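Local structure of uncharacterized protein (Thermus thermophilus HB8, 6SCE) at residues A[559-564]-A[590-595]. The protein probably acts as a DNA nuclease of type III CRISPR defence that is switched on by cyclic oligoadenylate. Sequence-based numbering, arbitrary orientation.
Sequences PTDEGL and RRWRGA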
loop_
_atom_site.group_PDB
_atom_site.type_symbol
_atom_site.label_atom_id
_atom_site.label_comp_id
_atom_site.label_asym_id
_atom_site.label_seq_id
_atom_site.Cartn_x
_atom_site.Cartn_y
_atom_site.Cartn_z
ATOM N N PRO A 559 -9.071 27.997 -3.783
ATOM C CA PRO A 559 -9.007 29.404 -3.352
ATOM C C PRO A 559 -8.876 29.560 -1.838
ATOM O O PRO A 559 -8.131 30.421 -1.362
ATOM C CB PRO A 559 -10.336 29.986 -3.847
ATOM C CG PRO A 559 -10.769 29.093 -4.968
ATOM C CD PRO A 559 -10.258 27.717 -4.619
ATOM N N THR A 560 -9.568 28.707 -1.090
ATOM C CA THR A 560 -9.605 28.810 0.362
ATOM C C THR A 560 -9.347 27.458 1.039
ATOM O O THR A 560 -9.445 26.416 0.389
ATOM C CB THR A 560 -10.985 29.357 0.799
ATOM O OG1 THR A 560 -11.271 30.556 0.056
ATOM C CG2 THR A 560 -11.008 29.697 2.255
ATOM N N ASP A 561 -9.008 27.502 2.332
ATOM C CA ASP A 561 -8.998 26.328 3.211
ATOM C C ASP A 561 -10.287 25.495 3.150
ATOM O O ASP A 561 -10.282 24.320 3.513
ATOM C CB ASP A 561 -8.709 26.742 4.665
ATOM C CG ASP A 561 -9.814 27.609 5.284
ATOM O OD1 ASP A 561 -10.024 28.755 4.823
ATOM O OD2 ASP A 561 -10.440 27.157 6.269
ATOM N N GLU A 562 -11.368 26.099 2.666
ATOM C CA GLU A 562 -12.675 25.459 2.613
ATOM C C GLU A 562 -12.736 24.347 1.544
ATOM O O GLU A 562 -13.319 23.284 1.770
ATOM C CB GLU A 562 -13.744 26.525 2.339
ATOM C CG GLU A 562 -15.143 26.178 2.824
ATOM C CD GLU A 562 -16.136 27.315 2.602
ATOM O OE1 GLU A 562 -16.100 27.940 1.519
ATOM O OE2 GLU A 562 -16.958 27.585 3.504
ATOM N N GLY A 563 -12.157 24.605 0.377
ATOM C CA GLY A 563 -12.107 23.604 -0.687
ATOM C C GLY A 563 -11.233 22.426 -0.278
ATOM O O GLY A 563 -11.543 21.268 -0.595
ATOM N N LEU A 564 -10.157 22.733 0.441
ATOM C CA LEU A 564 -9.207 21.733 0.918
ATOM C C LEU A 564 -9.811 20.866 2.022
ATOM O O LEU A 564 -9.627 19.646 2.016
ATOM C CB LEU A 564 -7.930 22.405 1.423
ATOM C CG LEU A 564 -7.201 23.302 0.424
ATOM C CD1 LEU A 564 -5.985 23.936 1.080
ATOM C CD2 LEU A 564 -6.816 22.538 -0.834
ATOM N N ARG A 590 -4.901 29.475 -1.855
ATOM C CA ARG A 590 -4.540 30.878 -2.078
ATOM C C ARG A 590 -4.570 31.618 -0.742
ATOM O O ARG A 590 -3.589 32.266 -0.362
ATOM C CB ARG A 590 -5.507 31.533 -3.064
ATOM C CG ARG A 590 -5.060 32.903 -3.535
ATOM C CD ARG A 590 -6.207 33.695 -4.144
ATOM N NE ARG A 590 -5.968 35.129 -3.997
ATOM C CZ ARG A 590 -6.333 35.870 -2.950
ATOM N NH1 ARG A 590 -6.047 37.169 -2.948
ATOM N NH2 ARG A 590 -6.978 35.341 -1.916
ATOM N N ARG A 591 -5.688 31.471 -0.026
ATOM C CA ARG A 591 -5.885 32.113 1.277
ATOM C C ARG A 591 -6.375 31.128 2.349
ATOM O O ARG A 591 -7.455 30.549 2.227
ATOM C CB ARG A 591 -6.899 33.262 1.139
ATOM C CG ARG A 591 -6.928 34.254 2.304
ATOM C CD ARG A 591 -5.673 35.119 2.435
ATOM N NE ARG A 591 -5.260 35.752 1.174
ATOM C CZ ARG A 591 -4.619 36.920 1.066
ATOM N NH1 ARG A 591 -4.287 37.641 2.139
ATOM N NH2 ARG A 591 -4.299 37.372 -0.144
ATOM N N TRP A 592 -5.589 30.959 3.406
ATOM C CA TRP A 592 -6.040 30.204 4.571
ATOM C C TRP A 592 -6.671 31.149 5.592
ATOM O O TRP A 592 -6.092 32.182 5.918
ATOM C CB TRP A 592 -4.888 29.438 5.235
ATOM C CG TRP A 592 -5.412 28.377 6.167
ATOM C CD1 TRP A 592 -5.821 28.545 7.463
ATOM C CD2 TRP A 592 -5.629 26.996 5.856
ATOM N NE1 TRP A 592 -6.266 27.352 7.979
ATOM C CE2 TRP A 592 -6.162 26.385 7.013
ATOM C CE3 TRP A 592 -5.423 26.217 4.715
ATOM C CZ2 TRP A 592 -6.491 25.028 7.057
ATOM C CZ3 TRP A 592 -5.747 24.873 4.763
ATOM C CH2 TRP A 592 -6.278 24.293 5.925
ATOM N N ARG A 593 -7.839 30.766 6.110
ATOM C CA ARG A 593 -8.559 31.554 7.118
ATOM C C ARG A 593 -8.776 30.811 8.436
ATOM O O ARG A 593 -8.169 31.164 9.448
ATOM C CB ARG A 593 -9.901 32.016 6.556
ATOM C CG ARG A 593 -9.732 33.180 5.605
ATOM C CD ARG A 593 -10.854 33.297 4.594
ATOM N NE ARG A 593 -10.422 34.112 3.460
ATOM C CZ ARG A 593 -11.190 34.442 2.426
ATOM N NH1 ARG A 593 -12.458 34.041 2.363
ATOM N NH2 ARG A 593 -10.683 35.185 1.449
ATOM N N GLY A 594 -9.626 29.784 8.412
ATOM C CA GLY A 594 -10.188 29.191 9.630
ATOM C C GLY A 594 -9.232 28.492 10.586
ATOM O O GLY A 594 -8.061 28.876 10.729
ATOM N N ALA A 595 -9.742 27.456 11.252
ATOM C CA ALA A 595 -8.955 26.689 12.220
ATOM C C ALA A 595 -7.739 26.024 11.561
ATOM O O ALA A 595 -7.622 26.013 10.331
ATOM C CB ALA A 595 -9.832 25.638 12.884
#
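Pro559 and Arg590 begin a short run in which the two backbones travel in the same direction, their CA atoms 4.9 Å apart and those of Asp561 and Trp592 5.1 Å. One sound backbone bond ties this run, from Arg591 N to Pro559 O at 3.0 Å with an N-H...O angle of 159°; the return bond from Asp561 N to Arg591 O is weak. The chain turns a corner at Pro559, Thr560 takes the N-cap position without a side-chain capping bond, and Asp561 buries more surface here than any other residue (88 of 371 Å²). The helix start places its CB over the Trp592 six-membered ring, a CH-pi arrangement modelled too close for its spacing to be trusted. Chi1 of 66° swings the carboxylate toward the next loop, where Arg593 N donates to Asp561 OD1 at 3.2 Å from above the carboxylate plane and Gly594 N reaches OD2 only weakly. Arg565 salt-bridges OD2 and also bonds Ala595 O. The indole is fixed at its rim too: Trp592 NE1 gives a hydrogen bond to Ala595 O, 3.0 Å away and 4° from the ring plane, and Leu564 CD1 touches the ring edge at CZ3, 3.8 Å away. Replacing Trp592 with an alanine would probably leave Asp561 CB and Leu564 CD1 without the surface they pack on and Ala595 O without its indole N-H donor. The contact closes the beta-alpha-beta unit of strand 551-558, helix 561-579 and strand 584-592, joining the helix start to the second strand's end, while Leu564 also packs against Lys558 and Ala589 of these two parallel strands.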